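Local coordinates for protein putative fimbrium tip subunit Fim1C (Bacteroides ovatus, PDB 4EPS) that probably forms part of the tip of a fimbrium, a filamentous cell-surface appendage that mediates adhesion and biofilm formation, at residues Y79-P93 against A130-L142. Numbering follows the deposited sequence.
Sequences YDDRLVGVNFYAYYP and AKQDLMTSNATAL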
ATOM      1  N   TYR A  79     -20.581  36.642  53.430  1.00 49.12           N
ATOM      2  CA  TYR A  79     -20.038  37.972  53.201  1.00 49.40           C
ATOM      3  C   TYR A  79     -20.355  38.891  54.375  1.00 56.97           C
ATOM      4  O   TYR A  79     -21.454  38.865  54.926  1.00 57.87           O
ATOM      5  CB  TYR A  79     -20.524  38.604  51.884  1.00 50.49           C
ATOM      6  CG  TYR A  79     -19.982  40.009  51.703  1.00 52.32           C
ATOM      7  CD1 TYR A  79     -18.666  40.222  51.303  1.00 53.43           C
ATOM      8  CD2 TYR A  79     -20.743  41.124  52.056  1.00 53.62           C
ATOM      9  CE1 TYR A  79     -18.135  41.507  51.208  1.00 54.56           C
ATOM     10  CE2 TYR A  79     -20.219  42.416  51.970  1.00 54.67           C
ATOM     11  CZ  TYR A  79     -18.919  42.602  51.531  1.00 62.34           C
ATOM     12  OH  TYR A  79     -18.401  43.866  51.419  1.00 64.75           O
ATOM     13  N   ASP A  80     -19.370  39.719  54.716  1.00 54.85           N
ATOM     14  CA  ASP A  80     -19.382  40.714  55.765  1.00 55.34           C
ATOM     15  C   ASP A  80     -18.461  41.853  55.342  1.00 55.44           C
ATOM     16  O   ASP A  80     -17.453  41.595  54.689  1.00 52.27           O
ATOM     17  CB  ASP A  80     -18.896  40.056  57.074  1.00 59.15           C
ATOM     18  CG  ASP A  80     -18.833  40.965  58.282  1.00 75.80           C
ATOM     19  OD1 ASP A  80     -19.750  41.799  58.446  1.00 78.65           O
ATOM     20  OD2 ASP A  80     -17.903  40.799  59.096  1.00 83.50           O
ATOM     21  N   ASP A  81     -18.784  43.105  55.732  1.00 51.18           N
ATOM     22  CA  ASP A  81     -17.982  44.302  55.434  1.00 50.23           C
ATOM     23  C   ASP A  81     -16.522  44.174  55.916  1.00 48.93           C
ATOM     24  O   ASP A  81     -15.635  44.851  55.383  1.00 47.45           O
ATOM     25  CB  ASP A  81     -18.633  45.551  56.068  1.00 53.90           C
ATOM     26  CG  ASP A  81     -19.751  46.178  55.245  1.00 75.42           C
ATOM     27  OD1 ASP A  81     -20.335  45.465  54.380  1.00 76.91           O
ATOM     28  OD2 ASP A  81     -20.056  47.376  55.471  1.00 85.21           O
ATOM     29  N   ARG A  82     -16.270  43.288  56.903  1.00 43.73           N
ATOM     30  CA  ARG A  82     -14.931  43.006  57.430  1.00 42.96           C
ATOM     31  C   ARG A  82     -14.048  42.320  56.364  1.00 42.99           C
ATOM     32  O   ARG A  82     -12.827  42.318  56.498  1.00 41.67           O
ATOM     33  CB  ARG A  82     -15.015  42.122  58.680  1.00 45.21           C
ATOM     34  N   LEU A  83     -14.661  41.777  55.294  1.00 37.59           N
ATOM     35  CA  LEU A  83     -13.913  41.106  54.224  1.00 35.53           C
ATOM     36  C   LEU A  83     -13.394  42.104  53.183  1.00 40.40           C
ATOM     37  O   LEU A  83     -12.572  41.718  52.363  1.00 39.96           O
ATOM     38  CB  LEU A  83     -14.729  39.986  53.571  1.00 34.85           C
ATOM     39  CG  LEU A  83     -15.163  38.849  54.508  1.00 39.17           C
ATOM     40  CD1 LEU A  83     -15.875  37.769  53.743  1.00 39.20           C
ATOM     41  CD2 LEU A  83     -13.968  38.252  55.280  1.00 41.09           C
ATOM     42  N   VAL A  84     -13.769  43.411  53.276  1.00 38.71           N
ATOM     43  CA  VAL A  84     -13.234  44.433  52.360  1.00 38.16           C
ATOM     44  C   VAL A  84     -11.739  44.629  52.659  1.00 40.90           C
ATOM     45  O   VAL A  84     -11.361  44.780  53.821  1.00 39.25           O
ATOM     46  CB  VAL A  84     -14.025  45.779  52.422  1.00 41.89           C
ATOM     47  CG1 VAL A  84     -13.329  46.881  51.608  1.00 41.10           C
ATOM     48  CG2 VAL A  84     -15.464  45.585  51.944  1.00 41.52           C
ATOM     49  N   GLY A  85     -10.912  44.578  51.613  1.00 37.27           N
ATOM     50  CA  GLY A  85      -9.461  44.756  51.716  1.00 37.30           C
ATOM     51  C   GLY A  85      -8.705  43.499  52.114  1.00 41.01           C
ATOM     52  O   GLY A  85      -7.474  43.530  52.252  1.00 42.14           O
ATOM     53  N   VAL A  86      -9.430  42.381  52.296  1.00 33.84           N
ATOM     54  CA  VAL A  86      -8.828  41.111  52.701  1.00 33.79           C
ATOM     55  C   VAL A  86      -8.177  40.433  51.474  1.00 37.43           C
ATOM     56  O   VAL A  86      -8.734  40.460  50.366  1.00 36.90           O
ATOM     57  CB  VAL A  86      -9.872  40.194  53.411  1.00 37.24           C
ATOM     58  CG1 VAL A  86      -9.361  38.766  53.594  1.00 36.77           C
ATOM     59  CG2 VAL A  86     -10.300  40.790  54.757  1.00 37.28           C
ATOM     60  N   ASN A  87      -6.977  39.855  51.680  1.00 33.22           N
ATOM     61  CA  ASN A  87      -6.276  39.072  50.660  1.00 31.47           C
ATOM     62  C   ASN A  87      -6.622  37.592  50.831  1.00 32.17           C
ATOM     63  O   ASN A  87      -6.419  37.057  51.920  1.00 32.38           O
ATOM     64  CB  ASN A  87      -4.766  39.294  50.760  1.00 30.40           C
ATOM     65  CG  ASN A  87      -4.316  40.639  50.226  1.00 51.61           C
ATOM     66  OD1 ASN A  87      -4.977  41.271  49.401  1.00 41.16           O
ATOM     67  ND2 ASN A  87      -3.172  41.108  50.680  1.00 46.86           N
ATOM     68  N   PHE A  88      -7.150  36.922  49.779  1.00 26.31           N
ATOM     69  CA  PHE A  88      -7.475  35.498  49.880  1.00 25.07           C
ATOM     70  C   PHE A  88      -6.435  34.689  49.136  1.00 29.49           C
ATOM     71  O   PHE A  88      -5.918  35.141  48.105  1.00 29.06           O
ATOM     72  CB  PHE A  88      -8.896  35.162  49.348  1.00 27.47           C
ATOM     73  CG  PHE A  88     -10.005  35.801  50.165  1.00 30.34           C
ATOM     74  CD1 PHE A  88     -10.430  37.098  49.895  1.00 33.72           C
ATOM     75  CD2 PHE A  88     -10.602  35.113  51.215  1.00 32.96           C
ATOM     76  CE1 PHE A  88     -11.446  37.689  50.654  1.00 35.35           C
ATOM     77  CE2 PHE A  88     -11.642  35.688  51.943  1.00 36.43           C
ATOM     78  CZ  PHE A  88     -12.047  36.978  51.667  1.00 34.57           C
ATOM     79  N   TYR A  89      -6.130  33.493  49.658  1.00 25.52           N
ATOM     80  CA  TYR A  89      -5.128  32.589  49.063  1.00 25.21           C
ATOM     81  C   TYR A  89      -5.651  31.190  49.040  1.00 28.47           C
ATOM     82  O   TYR A  89      -6.300  30.771  50.008  1.00 29.60           O
ATOM     83  CB  TYR A  89      -3.822  32.593  49.891  1.00 25.70           C
ATOM     84  CG  TYR A  89      -3.133  33.924  49.990  1.00 27.75           C
ATOM     85  CD1 TYR A  89      -3.466  34.829  50.997  1.00 29.80           C
ATOM     86  CD2 TYR A  89      -2.123  34.275  49.101  1.00 29.12           C
ATOM     87  CE1 TYR A  89      -2.829  36.063  51.099  1.00 30.01           C
ATOM     88  CE2 TYR A  89      -1.471  35.505  49.200  1.00 29.62           C
ATOM     89  CZ  TYR A  89      -1.820  36.386  50.208  1.00 34.95           C
ATOM     90  OH  TYR A  89      -1.169  37.580  50.325  1.00 37.33           O
ATOM     91  N   ALA A  90      -5.341  30.433  47.989  1.00 24.30           N
ATOM     92  CA  ALA A  90      -5.755  29.026  47.973  1.00 24.15           C
ATOM     93  C   ALA A  90      -4.610  28.143  47.497  1.00 25.08           C
ATOM     94  O   ALA A  90      -3.749  28.594  46.738  1.00 23.35           O
ATOM     95  CB  ALA A  90      -6.978  28.820  47.093  1.00 25.16           C
ATOM     96  N   TYR A  91      -4.613  26.886  47.937  1.00 22.29           N
ATOM     97  CA  TYR A  91      -3.606  25.920  47.481  1.00 23.06           C
ATOM     98  C   TYR A  91      -4.235  24.556  47.352  1.00 26.25           C
ATOM     99  O   TYR A  91      -5.237  24.237  48.006  1.00 24.25           O
ATOM    100  CB  TYR A  91      -2.369  25.863  48.426  1.00 23.97           C
ATOM    101  CG  TYR A  91      -2.663  25.120  49.713  1.00 25.40           C
ATOM    102  CD1 TYR A  91      -3.429  25.706  50.718  1.00 27.59           C
ATOM    103  CD2 TYR A  91      -2.279  23.790  49.879  1.00 26.22           C
ATOM    104  CE1 TYR A  91      -3.753  25.010  51.882  1.00 27.25           C
ATOM    105  CE2 TYR A  91      -2.644  23.067  51.014  1.00 27.23           C
ATOM    106  CZ  TYR A  91      -3.366  23.689  52.023  1.00 31.68           C
ATOM    107  OH  TYR A  91      -3.750  22.990  53.139  1.00 29.46           O
ATOM    108  N   TYR A  92      -3.585  23.736  46.545  1.00 23.19           N
ATOM    109  CA  TYR A  92      -3.930  22.349  46.297  1.00 22.80           C
ATOM    110  C   TYR A  92      -2.642  21.509  46.375  1.00 27.18           C
ATOM    111  O   TYR A  92      -1.651  21.944  45.792  1.00 26.02           O
ATOM    112  CB  TYR A  92      -4.550  22.226  44.885  1.00 22.09           C
ATOM    113  CG  TYR A  92      -4.765  20.782  44.482  1.00 24.46           C
ATOM    114  CD1 TYR A  92      -3.746  20.047  43.872  1.00 26.38           C
ATOM    115  CD2 TYR A  92      -5.956  20.122  44.789  1.00 25.45           C
ATOM    116  CE1 TYR A  92      -3.903  18.691  43.592  1.00 27.81           C
ATOM    117  CE2 TYR A  92      -6.136  18.776  44.477  1.00 26.48           C
ATOM    118  CZ  TYR A  92      -5.106  18.067  43.883  1.00 33.09           C
ATOM    119  OH  TYR A  92      -5.284  16.747  43.581  1.00 32.10           O
ATOM    120  N   PRO A  93      -2.661  20.254  46.875  1.00 26.30           N
ATOM    121  CA  PRO A  93      -3.763  19.577  47.583  1.00 26.39           C
ATOM    122  C   PRO A  93      -3.769  19.950  49.053  1.00 30.00           C
ATOM    123  O   PRO A  93      -2.701  20.107  49.659  1.00 28.55           O
ATOM    124  CB  PRO A  93      -3.448  18.087  47.374  1.00 28.66           C
ATOM    125  CG  PRO A  93      -1.914  18.036  47.313  1.00 33.02           C
ATOM    126  CD  PRO A  93      -1.448  19.401  46.815  1.00 28.30           C
ATOM    127  N   ALA A 130      -1.389  13.101  41.809  1.00 25.51           N
ATOM    128  CA  ALA A 130      -2.207  14.233  42.270  1.00 26.13           C
ATOM    129  C   ALA A 130      -1.829  14.715  43.647  1.00 29.36           C
ATOM    130  O   ALA A 130      -1.763  15.933  43.842  1.00 28.61           O
ATOM    131  CB  ALA A 130      -3.697  13.866  42.232  1.00 27.45           C
ATOM    132  N   LYS A 131      -1.557  13.782  44.608  1.00 26.22           N
ATOM    133  CA  LYS A 131      -1.212  14.184  45.981  0.50 25.68           C
ATOM    134  C   LYS A 131       0.125  14.946  46.041  1.00 29.16           C
ATOM    135  O   LYS A 131       0.381  15.609  47.033  1.00 28.23           O
ATOM    136  CB  LYS A 131      -1.173  12.975  46.942  0.50 28.25           C
ATOM    137  CG  LYS A 131       0.006  12.023  46.700  0.50 34.66           C
ATOM    138  CD  LYS A 131      -0.015  10.808  47.608  0.50 41.82           C
ATOM    139  CE  LYS A 131       1.156   9.901  47.307  0.50 47.88           C
ATOM    140  NZ  LYS A 131       1.029   8.584  47.992  0.50 53.69           N
ATOM    141  N   GLN A 132       0.965  14.858  44.990  1.00 25.77           N
ATOM    142  CA  GLN A 132       2.266  15.534  44.961  1.00 25.72           C
ATOM    143  C   GLN A 132       2.314  16.784  44.068  1.00 27.46           C
ATOM    144  O   GLN A 132       3.339  17.482  44.042  1.00 25.58           O
ATOM    145  CB  GLN A 132       3.306  14.508  44.463  1.00 26.36           C
ATOM    146  CG  GLN A 132       3.348  13.250  45.357  1.00 31.26           C
ATOM    147  CD  GLN A 132       4.625  12.498  45.197  1.00 41.58           C
ATOM    148  OE1 GLN A 132       5.673  12.933  45.654  1.00 40.62           O
ATOM    149  NE2 GLN A 132       4.551  11.323  44.620  1.00 32.12           N
ATOM    150  N   ASP A 133       1.216  17.049  43.340  1.00 24.63           N
ATOM    151  CA  ASP A 133       1.130  18.144  42.377  1.00 23.85           C
ATOM    152  C   ASP A 133       0.726  19.439  43.074  1.00 26.63           C
ATOM    153  O   ASP A 133      -0.420  19.886  42.990  1.00 25.27           O
ATOM    154  CB  ASP A 133       0.166  17.778  41.234  1.00 24.34           C
ATOM    155  CG  ASP A 133       0.285  18.702  40.026  1.00 28.87           C
ATOM    156  OD1 ASP A 133       1.204  19.570  40.019  1.00 27.31           O
ATOM    157  OD2 ASP A 133      -0.510  18.534  39.070  1.00 28.87           O
ATOM    158  N   LEU A 134       1.694  20.060  43.750  1.00 24.52           N
ATOM    159  CA  LEU A 134       1.441  21.282  44.509  1.00 23.19           C
ATOM    160  C   LEU A 134       1.113  22.473  43.588  1.00 25.56           C
ATOM    161  O   LEU A 134       1.851  22.775  42.644  1.00 25.85           O
ATOM    162  CB  LEU A 134       2.659  21.604  45.406  1.00 23.24           C
ATOM    163  CG  LEU A 134       2.586  22.924  46.196  1.00 27.01           C
ATOM    164  CD1 LEU A 134       1.478  22.889  47.263  1.00 26.71           C
ATOM    165  CD2 LEU A 134       3.929  23.220  46.892  1.00 28.04           C
HETATM  166  N   MSE A 135      -0.012  23.144  43.894  1.00 20.80           N
HETATM  167  CA  MSE A 135      -0.501  24.318  43.159  0.50 19.96           C
HETATM  168  C   MSE A 135      -0.903  25.394  44.120  1.00 24.27           C
HETATM  169  O   MSE A 135      -1.548  25.098  45.130  1.00 26.00           O
HETATM  170  CB  MSE A 135      -1.719  23.966  42.293  0.50 21.42           C
HETATM  171  CG  MSE A 135      -1.436  23.008  41.180  0.50 26.70           C
HETATM  172 SE   MSE A 135      -3.149  22.710  40.315  0.38 32.95          SE
HETATM  173  CE  MSE A 135      -3.122  20.809  40.374  0.50 29.73           C
ATOM    174  N   THR A 136      -0.546  26.649  43.832  1.00 21.35           N
ATOM    175  CA  THR A 136      -0.896  27.743  44.742  1.00 22.40           C
ATOM    176  C   THR A 136      -1.401  28.967  43.996  1.00 25.27           C
ATOM    177  O   THR A 136      -1.086  29.155  42.823  1.00 24.68           O
ATOM    178  CB  THR A 136       0.355  28.158  45.563  1.00 30.47           C
ATOM    179  OG1 THR A 136       1.370  28.611  44.650  1.00 28.48           O
ATOM    180  CG2 THR A 136       0.894  27.020  46.465  1.00 27.70           C
ATOM    181  N   SER A 137      -2.104  29.836  44.712  1.00 24.75           N
ATOM    182  CA  SER A 137      -2.557  31.128  44.194  1.00 24.91           C
ATOM    183  C   SER A 137      -1.742  32.257  44.807  1.00 30.71           C
ATOM    184  O   SER A 137      -1.114  32.090  45.859  1.00 30.52           O
ATOM    185  CB  SER A 137      -4.042  31.345  44.516  1.00 25.11           C
ATOM    186  OG  SER A 137      -4.204  31.898  45.816  1.00 27.32           O
ATOM    187  N   ASN A 138      -1.838  33.438  44.209  1.00 28.87           N
ATOM    188  CA  ASN A 138      -1.306  34.655  44.813  1.00 29.30           C
ATOM    189  C   ASN A 138      -2.505  35.334  45.496  1.00 29.57           C
ATOM    190  O   ASN A 138      -3.568  34.711  45.558  1.00 29.16           O
ATOM    191  CB  ASN A 138      -0.598  35.529  43.779  1.00 33.01           C
ATOM    192  CG  ASN A 138       0.769  34.984  43.448  1.00 52.29           C
ATOM    193  OD1 ASN A 138       1.535  34.546  44.315  1.00 50.15           O
ATOM    194  ND2 ASN A 138       1.089  34.955  42.189  1.00 46.55           N
ATOM    195  N   ALA A 139      -2.327  36.532  46.068  1.00 26.35           N
ATOM    196  CA  ALA A 139      -3.366  37.298  46.764  1.00 26.91           C
ATOM    197  C   ALA A 139      -4.541  37.575  45.809  1.00 29.99           C
ATOM    198  O   ALA A 139      -4.342  38.133  44.728  1.00 29.08           O
ATOM    199  CB  ALA A 139      -2.784  38.608  47.295  1.00 27.55           C
ATOM    200  N   THR A 140      -5.725  37.153  46.206  1.00 26.78           N
ATOM    201  CA  THR A 140      -6.937  37.241  45.379  1.00 27.73           C
ATOM    202  C   THR A 140      -7.998  38.074  46.088  1.00 31.70           C
ATOM    203  O   THR A 140      -8.209  37.910  47.281  1.00 30.31           O
ATOM    204  CB  THR A 140      -7.449  35.808  45.083  1.00 32.12           C
ATOM    205  OG1 THR A 140      -6.359  35.031  44.567  1.00 29.25           O
ATOM    206  CG2 THR A 140      -8.620  35.773  44.097  1.00 28.65           C
ATOM    207  N   ALA A 141      -8.693  38.926  45.325  1.00 29.12           N
ATOM    208  CA  ALA A 141      -9.742  39.775  45.846  1.00 29.67           C
ATOM    209  C   ALA A 141     -11.112  39.144  45.660  1.00 29.84           C
ATOM    210  O   ALA A 141     -11.375  38.435  44.682  1.00 27.60           O
ATOM    211  CB  ALA A 141      -9.696  41.120  45.146  1.00 31.22           C
ATOM    212  N   LEU A 142     -12.007  39.488  46.572  1.00 27.40           N
ATOM    213  CA  LEU A 142     -13.401  39.093  46.510  1.00 27.98           C
ATOM    214  C   LEU A 142     -14.100  39.985  45.467  1.00 29.10           C
ATOM    215  O   LEU A 142     -13.826  41.191  45.397  1.00 27.92           O
ATOM    216  CB  LEU A 142     -13.962  39.305  47.907  1.00 29.37           C
ATOM    217  CG  LEU A 142     -15.312  38.759  48.264  1.00 36.51           C
ATOM    218  CD1 LEU A 142     -15.313  37.244  48.317  1.00 36.69           C
ATOM    219  CD2 LEU A 142     -15.704  39.267  49.640  1.00 41.19           C
TER
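Tyr92 and Met135, together with Phe88 and Thr140, pair strand 87-92 antiparallel with 135-145 in the fimbrillin-like domain, illustrating how a side chain can carry a sheet across a break in register. At one end Tyr92 N reaches Met135 O and Met135 N reaches Tyr92 O, both at 2.8 Å; at the other, Phe88 and Thr140 exchange a similar pair of bonds. Between them the register slips by one residue. There Ser137 N still donates to Ala90 O, but Ala90 N turns to Ser137 OG (2.9 Å, 165° at the hydrogen). With chi1 at 85°, that hydroxyl sits between its own backbone N and carbonyl carbon and donates onward to Asn138 O, which Thr140 OG1 approaches from the opposite face of the carbonyl plane.

Aromatic packing flanks these bonds. Tyr89 runs its ring along the Asn138-Ala139 backbone, CE2 lying 3.4 Å from Ala139 N, while Phe109 stacks on the ring; a serine here would probably leave Phe109 without its stacking partner and take the ring away from the Ala139 methyl. Leu142 brings CD2 to the edge of the Tyr79 ring. The Tyr92 ring carries Pro93 CB over one face, and its hydroxyl bonds to Asp44; in one of its two conformers, selenomethionine Met135 makes an oblique Met-aromatic contact with the Tyr92 ring, its methyl CE 3.6 Å from Tyr92 CD1.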